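Local structure of MIF (Toxoplasma gondii, 4DH4) at residues Q16-E24 with S36-Q44; C57-I68 with R94-P104. The protein belongs to the macrophage migration inhibitory factor family, small alpha/beta proteins that assemble as trimers. All blocks are in the same frame, centred on the assembly; numbering follows the deposited sequence.

Contact 1 (Q16-E24 with S36-Q44); sequences QDALLKDAE and SYVMVGYSQ
Tyr42 swings its ring carbon CG anti to the backbone N (chi1 -175°), bringing the ring between Gln16, on its CD1 side, and Leu19, on its CD2 side, while Leu20, with CG beside its backbone N (chi1 -63°), reaches onto the strand between Tyr42 and Val40. These side chains belong to the first beta-alpha-beta unit of the MIF fold, in which helix 13-31 packs across strand 39-44, running roughly against it, with the two axes 8.3 Å apart. Around the Tyr42 ring, Leu19 CD2 approaches CD2 at 4.0 Å and the Gln16 chain has its CG 4.0 Å from Tyr42 CD1; both chains cross the tyrosine at about a right angle. At the far end of the ring Tyr42 OH is hydrogen-bonded to Val9 O, which helps fix the side chain. Leu20 CD2 rests on the strand backbone, 3.6 Å from Gly41 C. One helical turn on from Leu20, Ala23 and Glu24 meet Val40, which packs against all three: its CG2 lies 3.9 Å from Leu20 CB, and its CG1 lies 4.2 Å from Ala23 CB. Val38 adds its CG1 beside the backbone of Glu24, and its side chain also touches Val27 and Ala28 on the next turn of the helix. The grip between helix and strand is thus largely van der Waals, with Leu19 also reaching Ile5 of the neighbouring strand 2-7. Its polar end is Glu24, which crosses Val40 and forms a salt bridge through OE1 with Arg49 of the second subunit. The same OE1 accepts a bond from a water at 2.8 Å, and that water donates a second bond to Val38 O at 3.0 Å.

Contact 2 (C57-I68 with R94-P104); sequences CAFIRVASIGGI and RIYTTFTNKSP. With SO4 (sulfate ion), chain B; SO4 (sulfate ion), chain C.
Phe99 and Val62 run alongside each other on the sheet face that also carries Ala58, Ile60, Ile95 and Thr97; Val62 is modelled in two conformers, so its distances to the ring are doubtful. Ile68, beyond strand 58-65, packs against Phe99, its CG2 3.9 Å from Phe99 CB and its CD1 at the ring edge, and helix 70-88 packs on this face through Leu80, Asn73 and Cys84. Eight backbone hydrogen bonds, the first at Ala58 N and the last at Lys102 N, join the parallel strands; Val62 N to Thr98 O is 2.9 Å and almost straight. On the other face Arg61, bent at chi3 (69°), spreads its guanidinium edge-on between two sulfates, probably from the crystallisation liquor: NE gives a 2.7 Å bond to O2 of the chain C sulfate, NH1 a 2.9 Å bond to O2 of the chain B sulfate. Thr98 OG1 donates to the former, Lys102 NZ to the latter and also to Phe99 O of the second subunit. Arginines of all three subunits gather round these anions in the central channel of a MIF trimer, lined here in part by the parallel strands of the second beta-alpha-beta unit.

Contacts 1 and 2 belong to the two successive beta-alpha-beta units of one four-stranded sheet, with centres 14 Å apart and nearest atoms about 7 Å apart, so they do not touch. Strand 2-7 lies between their sheet portions: 39-44 is one outermost strand of the chain, 95-102 the other. Helix 70-88 connects them: Leu19 of contact 1 packs on its Ala83 and His87, and the helix also covers the Phe99 face of contact 2. Both outer strands continue the sheet into other chains: 39-44 pairs with the second subunit, 95-102 with the third. Both sulfates bind at contact 2, on the sheet face turned away from helix 70-88.

Contact 1 (Q16-E24 with S36-Q44)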
loop_
_atom_site.group_PDB
_atom_site.type_symbol
_atom_site.label_atom_id
_atom_site.label_comp_id
_atom_site.label_asym_id
_atom_site.label_seq_id
_atom_site.Cartn_x
_atom_site.Cartn_y
_atom_site.Cartn_z
ATOM N N GLN A 16 10.872 2.807 -16.146
ATOM C CA GLN A 16 10.651 3.038 -14.719
ATOM C C GLN A 16 11.549 4.152 -14.207
ATOM O O GLN A 16 11.096 5.015 -13.462
ATOM C CB GLN A 16 10.888 1.759 -13.911
ATOM C CG GLN A 16 9.884 0.637 -14.179
ATOM C CD GLN A 16 10.068 -0.545 -13.246
ATOM O OE1 GLN A 16 10.048 -1.704 -13.676
ATOM N NE2 GLN A 16 10.263 -0.263 -11.963
ATOM N N ASP A 17 12.823 4.126 -14.608
ATOM C CA ASP A 17 13.785 5.161 -14.221
ATOM C C ASP A 17 13.320 6.553 -14.641
ATOM O O ASP A 17 13.316 7.477 -13.826
ATOM C CB ASP A 17 15.180 4.867 -14.800
ATOM C CG ASP A 17 16.078 4.122 -13.826
ATOM O OD1 ASP A 17 16.164 4.537 -12.646
ATOM O OD2 ASP A 17 16.714 3.125 -14.236
ATOM N N ALA A 18 12.917 6.686 -15.903
ATOM C CA ALA A 18 12.446 7.966 -16.450
ATOM C C ALA A 18 11.166 8.449 -15.759
ATOM O O ALA A 18 11.040 9.632 -15.410
ATOM C CB ALA A 18 12.229 7.857 -17.956
ATOM N N LEU A 19 10.229 7.525 -15.563
ATOM C CA LEU A 19 9.006 7.804 -14.817
ATOM C C LEU A 19 9.305 8.318 -13.411
ATOM O O LEU A 19 8.765 9.352 -12.986
ATOM C CB LEU A 19 8.124 6.551 -14.743
ATOM C CG LEU A 19 6.812 6.675 -13.957
ATOM C CD1 LEU A 19 5.917 7.786 -14.530
ATOM C CD2 LEU A 19 6.086 5.339 -13.930
ATOM N N LEU A 20 10.162 7.598 -12.693
ATOM C CA LEU A 20 10.418 7.919 -11.292
ATOM C C LEU A 20 11.195 9.220 -11.136
ATOM O O LEU A 20 10.988 9.950 -10.173
ATOM C CB LEU A 20 11.093 6.756 -10.558
ATOM C CG LEU A 20 10.306 5.443 -10.449
ATOM C CD1 LEU A 20 11.136 4.388 -9.737
ATOM C CD2 LEU A 20 8.953 5.614 -9.739
ATOM N N LYS A 21 12.062 9.520 -12.101
ATOM C CA LYS A 21 12.729 10.823 -12.148
ATOM C C LYS A 21 11.737 11.966 -12.329
ATOM O O LYS A 21 11.877 13.012 -11.697
ATOM C CB LYS A 21 13.779 10.861 -13.258
ATOM C CG LYS A 21 15.021 10.091 -12.913
ATOM C CD LYS A 21 16.044 10.188 -14.025
ATOM C CE LYS A 21 17.107 9.111 -13.881
ATOM N NZ LYS A 21 17.859 9.223 -12.614
ATOM N N ASP A 22 10.748 11.771 -13.200
ATOM C CA ASP A 22 9.681 12.751 -13.391
ATOM C C ASP A 22 8.870 12.886 -12.104
ATOM O O ASP A 22 8.536 13.995 -11.688
ATOM C CB ASP A 22 8.760 12.346 -14.547
ATOM C CG ASP A 22 9.335 12.690 -15.920
ATOM O OD1 ASP A 22 8.724 12.280 -16.929
ATOM O OD2 ASP A 22 10.382 13.374 -15.998
ATOM N N ALA A 23 8.558 11.748 -11.486
ATOM C CA ALA A 23 7.740 11.710 -10.270
ATOM C C ALA A 23 8.398 12.450 -9.100
ATOM O O ALA A 23 7.756 13.279 -8.443
ATOM C CB ALA A 23 7.434 10.272 -9.890
ATOM N N GLU A 24 9.669 12.149 -8.836
ATOM C CA GLU A 24 10.367 12.758 -7.708
ATOM C C GLU A 24 10.453 14.287 -7.821
ATOM O O GLU A 24 10.281 14.994 -6.822
ATOM C CB GLU A 24 11.742 12.108 -7.478
ATOM C CG GLU A 24 12.756 12.357 -8.576
ATOM C CD GLU A 24 13.999 11.494 -8.466
ATOM O OE1 GLU A 24 13.956 10.426 -7.818
ATOM O OE2 GLU A 24 15.032 11.898 -9.044
ATOM N N SER A 36 16.102 15.370 -1.422
ATOM C CA SER A 36 16.756 14.417 -0.501
ATOM C C SER A 36 15.787 13.632 0.399
ATOM O O SER A 36 16.138 12.559 0.916
ATOM C CB SER A 36 17.815 15.120 0.360
ATOM O OG SER A 36 17.228 16.127 1.175
ATOM N N TYR A 37 14.578 14.165 0.559
ATOM C CA TYR A 37 13.566 13.569 1.429
ATOM C C TYR A 37 12.467 12.841 0.650
ATOM O O TYR A 37 11.569 12.245 1.245
ATOM C CB TYR A 37 12.955 14.644 2.332
ATOM C CG TYR A 37 13.929 15.185 3.349
ATOM C CD1 TYR A 37 14.153 14.512 4.551
ATOM C CD2 TYR A 37 14.633 16.364 3.110
ATOM C CE1 TYR A 37 15.056 15.000 5.490
ATOM C CE2 TYR A 37 15.534 16.865 4.043
ATOM C CZ TYR A 37 15.745 16.176 5.228
ATOM O OH TYR A 37 16.636 16.661 6.159
ATOM N N VAL A 38 12.551 12.882 -0.676
ATOM C CA VAL A 38 11.514 12.290 -1.529
ATOM C C VAL A 38 11.849 10.843 -1.900
ATOM O O VAL A 38 12.913 10.570 -2.447
ATOM C CB VAL A 38 11.258 13.148 -2.791
ATOM C CG1 VAL A 38 10.234 12.479 -3.706
ATOM C CG2 VAL A 38 10.777 14.551 -2.387
ATOM N N MET A 39 10.932 9.930 -1.579
ATOM C CA MET A 39 11.046 8.522 -1.958
ATOM C C MET A 39 9.972 8.190 -2.989
ATOM O O MET A 39 8.804 8.548 -2.816
ATOM C CB MET A 39 10.912 7.623 -0.723
ATOM C CG MET A 39 11.090 6.119 -1.002
ATOM S SD MET A 39 11.140 5.076 0.483
ATOM C CE MET A 39 12.727 5.545 1.198
ATOM N N VAL A 40 10.376 7.515 -4.064
ATOM C CA VAL A 40 9.460 7.141 -5.138
ATOM C C VAL A 40 9.678 5.676 -5.551
ATOM O O VAL A 40 10.804 5.163 -5.494
ATOM C CB VAL A 40 9.581 8.084 -6.383
ATOM C CG1 VAL A 40 9.047 9.489 -6.084
ATOM C CG2 VAL A 40 11.030 8.164 -6.892
ATOM N N GLY A 41 8.608 5.000 -5.949
ATOM C CA GLY A 41 8.746 3.630 -6.426
ATOM C C GLY A 41 7.683 3.205 -7.413
ATOM O O GLY A 41 6.634 3.845 -7.536
ATOM N N TYR A 42 7.984 2.126 -8.129
ATOM C CA TYR A 42 7.044 1.506 -9.050
ATOM C C TYR A 42 6.835 0.062 -8.639
ATOM O O TYR A 42 7.783 -0.655 -8.328
ATOM C CB TYR A 42 7.553 1.578 -10.497
ATOM C CG TYR A 42 6.562 1.064 -11.525
ATOM C CD1 TYR A 42 6.638 -0.245 -12.008
ATOM C CD2 TYR A 42 5.554 1.885 -12.015
ATOM C CE1 TYR A 42 5.728 -0.719 -12.956
ATOM C CE2 TYR A 42 4.645 1.427 -12.971
ATOM C CZ TYR A 42 4.734 0.124 -13.434
ATOM O OH TYR A 42 3.835 -0.334 -14.377
ATOM N N SER A 43 5.585 -0.365 -8.641
ATOM C CA SER A 43 5.277 -1.745 -8.329
ATOM C C SER A 43 4.351 -2.298 -9.398
ATOM O O SER A 43 3.231 -1.805 -9.566
ATOM C CB SER A 43 4.663 -1.852 -6.923
ATOM O OG SER A 43 4.223 -3.177 -6.660
ATOM N N GLN A 44 4.832 -3.295 -10.147
ATOM C CA GLN A 44 3.986 -3.985 -11.122
ATOM C C GLN A 44 3.032 -4.899 -10.364
ATOM O O GLN A 44 3.458 -5.847 -9.690
ATOM C CB GLN A 44 4.807 -4.780 -12.162
ATOM C CG GLN A 44 3.958 -5.281 -13.356
ATOM C CD GLN A 44 4.652 -6.304 -14.257
ATOM O OE1 GLN A 44 5.879 -6.386 -14.319
ATOM N NE2 GLN A 44 3.850 -7.071 -14.984
HETATM O O HOH W 1 14.212 10.101 -5.099
#

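Contact 2 (C57-I68 with R94-P104)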
loop_
_atom_site.group_PDB
_atom_site.type_symbol
_atom_site.label_atom_id
_atom_site.label_comp_id
_atom_site.label_asym_id
_atom_site.label_seq_id
_atom_site.Cartn_x
_atom_site.Cartn_y
_atom_site.Cartn_z
ATOM N N CYS A 57 -4.893 0.733 -16.349
ATOM C CA CYS A 57 -5.238 1.728 -15.347
ATOM C C CYS A 57 -4.098 1.728 -14.337
ATOM O O CYS A 57 -3.201 0.883 -14.405
ATOM C CB CYS A 57 -6.574 1.374 -14.675
ATOM S SG CYS A 57 -6.574 -0.143 -13.676
ATOM N N ALA A 58 -4.112 2.681 -13.413
ATOM C CA ALA A 58 -3.090 2.737 -12.381
ATOM C C ALA A 58 -3.639 3.411 -11.143
ATOM O O ALA A 58 -4.624 4.154 -11.205
ATOM C CB ALA A 58 -1.854 3.485 -12.885
ATOM N N PHE A 59 -3.012 3.133 -10.010
ATOM C CA PHE A 59 -3.248 3.972 -8.854
ATOM C C PHE A 59 -1.947 4.331 -8.178
ATOM O O PHE A 59 -0.988 3.543 -8.151
ATOM C CB PHE A 59 -4.288 3.389 -7.902
ATOM C CG PHE A 59 -3.750 2.376 -6.970
ATOM C CD1 PHE A 59 -3.552 1.073 -7.387
ATOM C CD2 PHE A 59 -3.428 2.724 -5.669
ATOM C CE1 PHE A 59 -3.037 0.137 -6.510
ATOM C CE2 PHE A 59 -2.920 1.797 -4.789
ATOM C CZ PHE A 59 -2.729 0.495 -5.205
ATOM N N ILE A 60 -1.881 5.551 -7.671
ATOM C CA ILE A 60 -0.665 5.978 -7.012
ATOM C C ILE A 60 -1.000 6.562 -5.645
ATOM O O ILE A 60 -2.007 7.258 -5.475
ATOM C CB ILE A 60 0.240 6.907 -7.913
ATOM C CG1 ILE A 60 0.057 8.390 -7.607
ATOM C CG2 ILE A 60 0.059 6.619 -9.414
ATOM C CD1 ILE A 60 0.981 8.890 -6.539
ATOM N N ARG A 61 -0.156 6.244 -4.676
ATOM C CA ARG A 61 -0.334 6.696 -3.300
ATOM C C ARG A 61 0.728 7.722 -2.980
ATOM O O ARG A 61 1.924 7.426 -3.088
ATOM C CB ARG A 61 -0.212 5.523 -2.315
ATOM C CG ARG A 61 -1.207 4.387 -2.515
ATOM C CD ARG A 61 -1.213 3.469 -1.291
ATOM N NE ARG A 61 -1.784 4.151 -0.128
ATOM C CZ ARG A 61 -1.114 4.451 0.981
ATOM N NH1 ARG A 61 0.168 4.107 1.113
ATOM N NH2 ARG A 61 -1.733 5.084 1.968
ATOM N N VAL A 62 0.318 8.928 -2.596
ATOM C CA VAL A 62 1.286 9.941 -2.168
ATOM C C VAL A 62 1.033 10.442 -0.743
ATOM O O VAL A 62 -0.093 10.778 -0.379
ATOM C CB VAL A 62 1.494 11.102 -3.221
ATOM C CG1 VAL A 62 0.366 11.160 -4.231
ATOM C CG2 VAL A 62 1.755 12.462 -2.554
ATOM N N ALA A 63 2.103 10.461 0.046
ATOM C CA ALA A 63 2.058 10.825 1.473
ATOM C C ALA A 63 3.091 11.899 1.768
ATOM O O ALA A 63 4.171 11.908 1.183
ATOM C CB ALA A 63 2.337 9.600 2.347
ATOM N N SER A 64 2.758 12.799 2.687
ATOM C CA SER A 64 3.679 13.848 3.077
ATOM C C SER A 64 3.370 14.282 4.498
ATOM O O SER A 64 2.234 14.143 4.967
ATOM C CB SER A 64 3.557 15.050 2.128
ATOM O OG SER A 64 4.526 16.040 2.454
ATOM N N ILE A 65 4.384 14.811 5.176
ATOM C CA ILE A 65 4.184 15.457 6.471
ATOM C C ILE A 65 3.783 16.890 6.169
ATOM O O ILE A 65 4.627 17.736 5.863
ATOM C CB ILE A 65 5.451 15.423 7.349
ATOM C CG1 ILE A 65 5.929 13.979 7.537
ATOM C CG2 ILE A 65 5.179 16.101 8.712
ATOM C CD1 ILE A 65 7.388 13.870 7.996
ATOM N N GLY A 66 2.481 17.147 6.224
ATOM C CA GLY A 66 1.941 18.439 5.798
ATOM C C GLY A 66 1.985 18.597 4.288
ATOM O O GLY A 66 2.545 17.760 3.579
ATOM N N GLY A 67 1.393 19.684 3.796
ATOM C CA GLY A 67 1.470 20.032 2.380
ATOM C C GLY A 67 0.350 19.407 1.580
ATOM O O GLY A 67 0.226 19.656 0.391
ATOM N N ILE A 68 -0.477 18.598 2.237
ATOM C CA ILE A 68 -1.595 17.940 1.558
ATOM C C ILE A 68 -2.791 18.893 1.547
ATOM O O ILE A 68 -3.382 19.157 2.589
ATOM C CB ILE A 68 -1.947 16.565 2.220
ATOM C CG1 ILE A 68 -0.732 15.618 2.192
ATOM C CG2 ILE A 68 -3.190 15.914 1.558
ATOM C CD1 ILE A 68 -0.145 15.345 0.781
ATOM N N ARG A 94 -7.704 7.147 -16.359
ATOM C CA ARG A 94 -7.775 5.831 -15.718
ATOM C C ARG A 94 -6.731 5.686 -14.609
ATOM O O ARG A 94 -6.353 4.584 -14.235
ATOM C CB ARG A 94 -7.675 4.704 -16.751
ATOM C CG ARG A 94 -8.960 4.584 -17.570
ATOM C CD ARG A 94 -8.945 3.461 -18.582
ATOM N NE ARG A 94 -8.899 2.116 -18.008
ATOM C CZ ARG A 94 -9.917 1.493 -17.410
ATOM N NH1 ARG A 94 -11.096 2.091 -17.248
ATOM N NH2 ARG A 94 -9.748 0.258 -16.965
ATOM N N ILE A 95 -6.294 6.824 -14.074
ATOM C CA ILE A 95 -5.332 6.845 -12.978
ATOM C C ILE A 95 -5.938 7.518 -11.762
ATOM O O ILE A 95 -6.392 8.672 -11.845
ATOM C CB ILE A 95 -4.027 7.572 -13.387
ATOM C CG1 ILE A 95 -3.389 6.859 -14.576
ATOM C CG2 ILE A 95 -3.041 7.663 -12.194
ATOM C CD1 ILE A 95 -2.284 7.648 -15.240
ATOM N N TYR A 96 -5.979 6.776 -10.652
ATOM C CA TYR A 96 -6.374 7.333 -9.360
ATOM C C TYR A 96 -5.130 7.687 -8.570
ATOM O O TYR A 96 -4.221 6.864 -8.437
ATOM C CB TYR A 96 -7.183 6.334 -8.531
ATOM C CG TYR A 96 -8.693 6.338 -8.720
ATOM C CD1 TYR A 96 -9.357 7.405 -9.352
ATOM C CD2 TYR A 96 -9.465 5.282 -8.215
ATOM C CE1 TYR A 96 -10.753 7.392 -9.506
ATOM C CE2 TYR A 96 -10.852 5.265 -8.356
ATOM C CZ TYR A 96 -11.488 6.324 -8.999
ATOM O OH TYR A 96 -12.865 6.312 -9.139
ATOM N N THR A 97 -5.094 8.906 -8.044
ATOM C CA THR A 97 -4.046 9.316 -7.111
ATOM C C THR A 97 -4.720 9.697 -5.797
ATOM O O THR A 97 -5.642 10.514 -5.795
ATOM C CB THR A 97 -3.221 10.509 -7.653
ATOM O OG1 THR A 97 -2.685 10.193 -8.946
ATOM C CG2 THR A 97 -2.067 10.821 -6.717
ATOM N N THR A 98 -4.286 9.084 -4.697
ATOM C CA THR A 98 -4.825 9.429 -3.372
ATOM C C THR A 98 -3.724 9.943 -2.462
ATOM O O THR A 98 -2.561 9.524 -2.568
ATOM C CB THR A 98 -5.598 8.259 -2.705
ATOM O OG1 THR A 98 -4.698 7.192 -2.378
ATOM C CG2 THR A 98 -6.701 7.741 -3.622
ATOM N N PHE A 99 -4.110 10.845 -1.564
ATOM C CA PHE A 99 -3.176 11.623 -0.764
ATOM C C PHE A 99 -3.412 11.399 0.717
ATOM O O PHE A 99 -4.561 11.289 1.166
ATOM C CB PHE A 99 -3.299 13.106 -1.122
ATOM C CG PHE A 99 -2.961 13.400 -2.558
ATOM C CD1 PHE A 99 -1.682 13.841 -2.910
ATOM C CD2 PHE A 99 -3.904 13.204 -3.566
ATOM C CE1 PHE A 99 -1.353 14.086 -4.242
ATOM C CE2 PHE A 99 -3.574 13.446 -4.917
ATOM C CZ PHE A 99 -2.305 13.887 -5.241
ATOM N N THR A 100 -2.318 11.327 1.470
ATOM C CA THR A 100 -2.385 11.090 2.910
ATOM C C THR A 100 -1.478 12.072 3.639
ATOM O O THR A 100 -0.280 12.156 3.343
ATOM C CB THR A 100 -1.990 9.630 3.254
ATOM O OG1 THR A 100 -2.865 8.719 2.566
ATOM C CG2 THR A 100 -2.083 9.381 4.757
ATOM N N ASN A 101 -2.067 12.834 4.559
ATOM C CA ASN A 101 -1.304 13.722 5.430
ATOM C C ASN A 101 -0.863 12.982 6.687
ATOM O O ASN A 101 -1.696 12.470 7.457
ATOM C CB ASN A 101 -2.121 14.944 5.838
ATOM C CG ASN A 101 -1.371 15.825 6.826
ATOM O OD1 ASN A 101 -1.771 15.972 7.989
ATOM N ND2 ASN A 101 -0.261 16.379 6.381
ATOM N N LYS A 102 0.448 12.920 6.883
ATOM C CA LYS A 102 1.010 12.263 8.050
ATOM C C LYS A 102 1.486 13.275 9.076
ATOM O O LYS A 102 2.017 14.327 8.718
ATOM C CB LYS A 102 2.190 11.363 7.647
ATOM C CG LYS A 102 1.917 10.394 6.492
ATOM C CD LYS A 102 0.824 9.369 6.830
ATOM C CE LYS A 102 1.235 8.428 7.957
ATOM N NZ LYS A 102 0.276 7.288 8.029
ATOM N N SER A 103 1.298 12.945 10.352
ATOM C CA SER A 103 1.905 13.696 11.444
ATOM C C SER A 103 3.406 13.388 11.478
ATOM O O SER A 103 3.815 12.300 11.063
ATOM C CB SER A 103 1.255 13.314 12.775
ATOM O OG SER A 103 -0.134 13.599 12.764
ATOM N N PRO A 104 4.234 14.340 11.956
ATOM C CA PRO A 104 5.677 14.059 12.048
ATOM C C PRO A 104 6.003 12.797 12.861
ATOM O O PRO A 104 6.887 12.037 12.473
ATOM C CB PRO A 104 6.238 15.310 12.738
ATOM C CG PRO A 104 5.267 16.383 12.419
ATOM C CD PRO A 104 3.923 15.707 12.425
HETATM S S SO4 B . 1.199 5.979 4.487
HETATM O O1 SO4 B . 2.426 6.730 4.752
HETATM O O2 SO4 B . 1.527 4.892 3.576
HETATM O O3 SO4 B . 0.700 5.479 5.753
HETATM O O4 SO4 B . 0.242 6.893 3.860
HETATM S S SO4 C . -5.308 5.379 0.451
HETATM O O1 SO4 C . -6.246 5.868 -0.560
HETATM O O2 SO4 C . -4.472 4.361 -0.169
HETATM O O3 SO4 C . -4.521 6.506 0.911
HETATM O O4 SO4 C . -6.091 4.795 1.541
HETATM O O HOH W 2 -4.119 5.717 -4.680
#